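Local coordinates for protein ribokinase (Thermotoga maritima, PDB 1VM7) that probably phosphorylates D-ribose at O-5 with ATP and a divalent cation, most likely magnesium, as a homodimeric sugar kinase of the PfkB family, at residues E179-L184 with K199-E204. Numbering follows the deposited sequence.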
loop_
_atom_site.group_PDB
_atom_site.type_symbol
_atom_site.label_atom_id
_atom_site.label_comp_id
_atom_site.label_asym_id
_atom_site.label_seq_id
_atom_site.Cartn_x
_atom_site.Cartn_y
_atom_site.Cartn_z
ATOM N N GLU A 179 2.903 -34.686 -3.808
ATOM C CA GLU A 179 2.370 -35.550 -2.770
ATOM C C GLU A 179 0.900 -35.263 -2.487
ATOM O O GLU A 179 0.169 -36.162 -2.064
ATOM C CB GLU A 179 3.198 -35.429 -1.481
ATOM C CG GLU A 179 2.873 -36.458 -0.401
ATOM C CD GLU A 179 3.489 -36.119 0.970
ATOM O OE1 GLU A 179 4.440 -35.292 1.048
ATOM O OE2 GLU A 179 3.013 -36.693 1.978
ATOM N N ILE A 180 0.464 -34.016 -2.721
ATOM C CA ILE A 180 -0.872 -33.598 -2.333
ATOM C C ILE A 180 -1.971 -34.291 -3.133
ATOM O O ILE A 180 -3.054 -34.548 -2.604
ATOM C CB ILE A 180 -1.041 -32.033 -2.420
ATOM C CG1 ILE A 180 -2.274 -31.580 -1.650
ATOM C CG2 ILE A 180 -1.093 -31.543 -3.882
ATOM C CD1 ILE A 180 -2.192 -30.181 -1.229
ATOM N N PHE A 181 -1.682 -34.629 -4.380
ATOM C CA PHE A 181 -2.718 -35.001 -5.351
ATOM C C PHE A 181 -3.501 -36.256 -4.973
ATOM O O PHE A 181 -4.708 -36.307 -5.158
ATOM C CB PHE A 181 -2.086 -35.129 -6.745
ATOM C CG PHE A 181 -1.505 -33.839 -7.256
ATOM C CD1 PHE A 181 -2.329 -32.753 -7.514
ATOM C CD2 PHE A 181 -0.141 -33.689 -7.450
ATOM C CE1 PHE A 181 -1.814 -31.552 -7.976
ATOM C CE2 PHE A 181 0.377 -32.494 -7.915
ATOM C CZ PHE A 181 -0.477 -31.414 -8.172
ATOM N N GLN A 182 -2.803 -37.252 -4.439
ATOM C CA GLN A 182 -3.414 -38.531 -4.049
ATOM C C GLN A 182 -4.453 -38.363 -2.926
ATOM O O GLN A 182 -5.343 -39.204 -2.765
ATOM C CB GLN A 182 -2.333 -39.530 -3.592
ATOM C CG GLN A 182 -1.709 -39.114 -2.262
ATOM C CD GLN A 182 -0.391 -39.762 -1.981
ATOM O OE1 GLN A 182 -0.325 -40.968 -1.814
ATOM N NE2 GLN A 182 0.669 -38.955 -1.887
ATOM N N TYR A 183 -4.330 -37.276 -2.165
ATOM C CA TYR A 183 -5.257 -36.955 -1.078
ATOM C C TYR A 183 -6.473 -36.130 -1.502
ATOM O O TYR A 183 -7.356 -35.884 -0.684
ATOM C CB TYR A 183 -4.512 -36.232 0.045
ATOM C CG TYR A 183 -3.386 -37.061 0.599
ATOM C CD1 TYR A 183 -3.648 -38.275 1.244
ATOM C CD2 TYR A 183 -2.070 -36.661 0.464
ATOM C CE1 TYR A 183 -2.615 -39.066 1.746
ATOM C CE2 TYR A 183 -1.041 -37.437 0.956
ATOM C CZ TYR A 183 -1.318 -38.636 1.614
ATOM O OH TYR A 183 -0.282 -39.420 2.091
ATOM N N LEU A 184 -6.542 -35.749 -2.776
ATOM C CA LEU A 184 -7.591 -34.856 -3.259
ATOM C C LEU A 184 -8.826 -35.583 -3.740
ATOM O O LEU A 184 -8.736 -36.566 -4.465
ATOM C CB LEU A 184 -7.085 -34.049 -4.447
ATOM C CG LEU A 184 -5.856 -33.178 -4.229
ATOM C CD1 LEU A 184 -5.742 -32.260 -5.404
ATOM C CD2 LEU A 184 -5.907 -32.411 -2.878
ATOM N N LYS A 199 2.818 -29.290 -17.321
ATOM C CA LYS A 199 4.218 -29.083 -17.656
ATOM C C LYS A 199 5.091 -29.530 -16.463
ATOM O O LYS A 199 5.990 -30.369 -16.614
ATOM C CB LYS A 199 4.430 -27.611 -18.056
ATOM C CG LYS A 199 5.817 -27.192 -18.371
ATOM N N ASP A 200 4.768 -29.035 -15.274
ATOM C CA ASP A 200 5.587 -29.315 -14.100
ATOM C C ASP A 200 5.603 -30.792 -13.737
ATOM O O ASP A 200 6.673 -31.377 -13.521
ATOM C CB ASP A 200 5.140 -28.507 -12.889
ATOM C CG ASP A 200 5.463 -27.040 -13.036
ATOM O OD1 ASP A 200 6.282 -26.709 -13.932
ATOM O OD2 ASP A 200 4.898 -26.228 -12.267
ATOM N N PHE A 201 4.428 -31.406 -13.680
ATOM C CA PHE A 201 4.336 -32.775 -13.163
ATOM C C PHE A 201 4.376 -33.896 -14.197
ATOM O O PHE A 201 4.731 -35.023 -13.876
ATOM C CB PHE A 201 3.108 -32.919 -12.274
ATOM C CG PHE A 201 3.230 -32.180 -11.007
ATOM C CD1 PHE A 201 4.082 -32.636 -10.018
ATOM C CD2 PHE A 201 2.558 -30.999 -10.813
ATOM C CE1 PHE A 201 4.230 -31.942 -8.838
ATOM C CE2 PHE A 201 2.693 -30.294 -9.624
ATOM C CZ PHE A 201 3.534 -30.771 -8.639
ATOM N N PHE A 202 3.994 -33.599 -15.426
ATOM C CA PHE A 202 3.960 -34.622 -16.447
ATOM C C PHE A 202 4.919 -34.303 -17.613
ATOM O O PHE A 202 4.939 -35.022 -18.594
ATOM C CB PHE A 202 2.515 -34.829 -16.932
ATOM C CG PHE A 202 1.469 -34.884 -15.817
ATOM C CD1 PHE A 202 1.570 -35.801 -14.779
ATOM C CD2 PHE A 202 0.351 -34.061 -15.857
ATOM C CE1 PHE A 202 0.603 -35.869 -13.788
ATOM C CE2 PHE A 202 -0.619 -34.116 -14.874
ATOM C CZ PHE A 202 -0.490 -35.017 -13.824
ATOM N N GLY A 203 5.688 -33.217 -17.499
ATOM C CA GLY A 203 6.712 -32.860 -18.469
ATOM C C GLY A 203 6.227 -32.282 -19.790
ATOM O O GLY A 203 7.037 -32.036 -20.690
ATOM N N GLU A 204 4.923 -32.085 -19.932
ATOM C CA GLU A 204 4.351 -31.551 -21.159
ATOM C C GLU A 204 2.945 -31.103 -20.864
ATOM O O GLU A 204 2.410 -31.385 -19.790
ATOM C CB GLU A 204 4.369 -32.573 -22.327
ATOM C CG GLU A 204 3.769 -33.949 -22.031
ATOM C CD GLU A 204 3.574 -34.829 -23.280
ATOM O OE1 GLU A 204 4.236 -34.641 -24.334
ATOM O OE2 GLU A 204 2.729 -35.749 -23.186
#
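F181 drives the edge of its ring against a face of F201, a T-shaped aromatic pair that makes up nearly the whole contact and illustrates how two backbones well apart can be joined by one pair of side chains. The ring centroids are 5.0 Å apart and the planes stand at 82°, almost perpendicular. The touching corner of F181 is CE2, which lies 3.6 Å from CE2 of F201, with CZ of F181 following at 3.7 Å from that same F201 atom. CE2 of F181 meets the F201 face off its centre, toward the rim. F201 CE2, in turn, lies near the plane of the F181 ring. Both phenylalanines set CG anti to their own carbonyl carbon (chi1 -63° and -69°), a choice that sends each ring out across the gap; their CA atoms remain 10.8 Å apart.

Behind the pair, CG2 of I180 sits 3.9 Å above the centre of one F181 face, a CH-pi type of packing from the neighbouring residue. I176, L218 and V220 also touch F181, and F215 on helix 208-217 meets its ring as well as that of F202, so the pair belongs to a larger aromatic and aliphatic cluster. Within residues 179-182, NE2 of Q182 donates a nearly straight hydrogen bond of 2.8 Å to O of E179, reaching a lone pair of that oxygen within the plane of its carbonyl group and tying the ends of these four residues together.

The contact thus joins the loop that leads from strand 165-168 into strand 186-187 to the C-terminal end of helix 191-202, away from the predicted sugar, nucleotide and potassium sites. Its chemistry is probably dispersion with a weak electrostatic attraction of ring C-H groups for a pi face, consistent with the near-perpendicular setting.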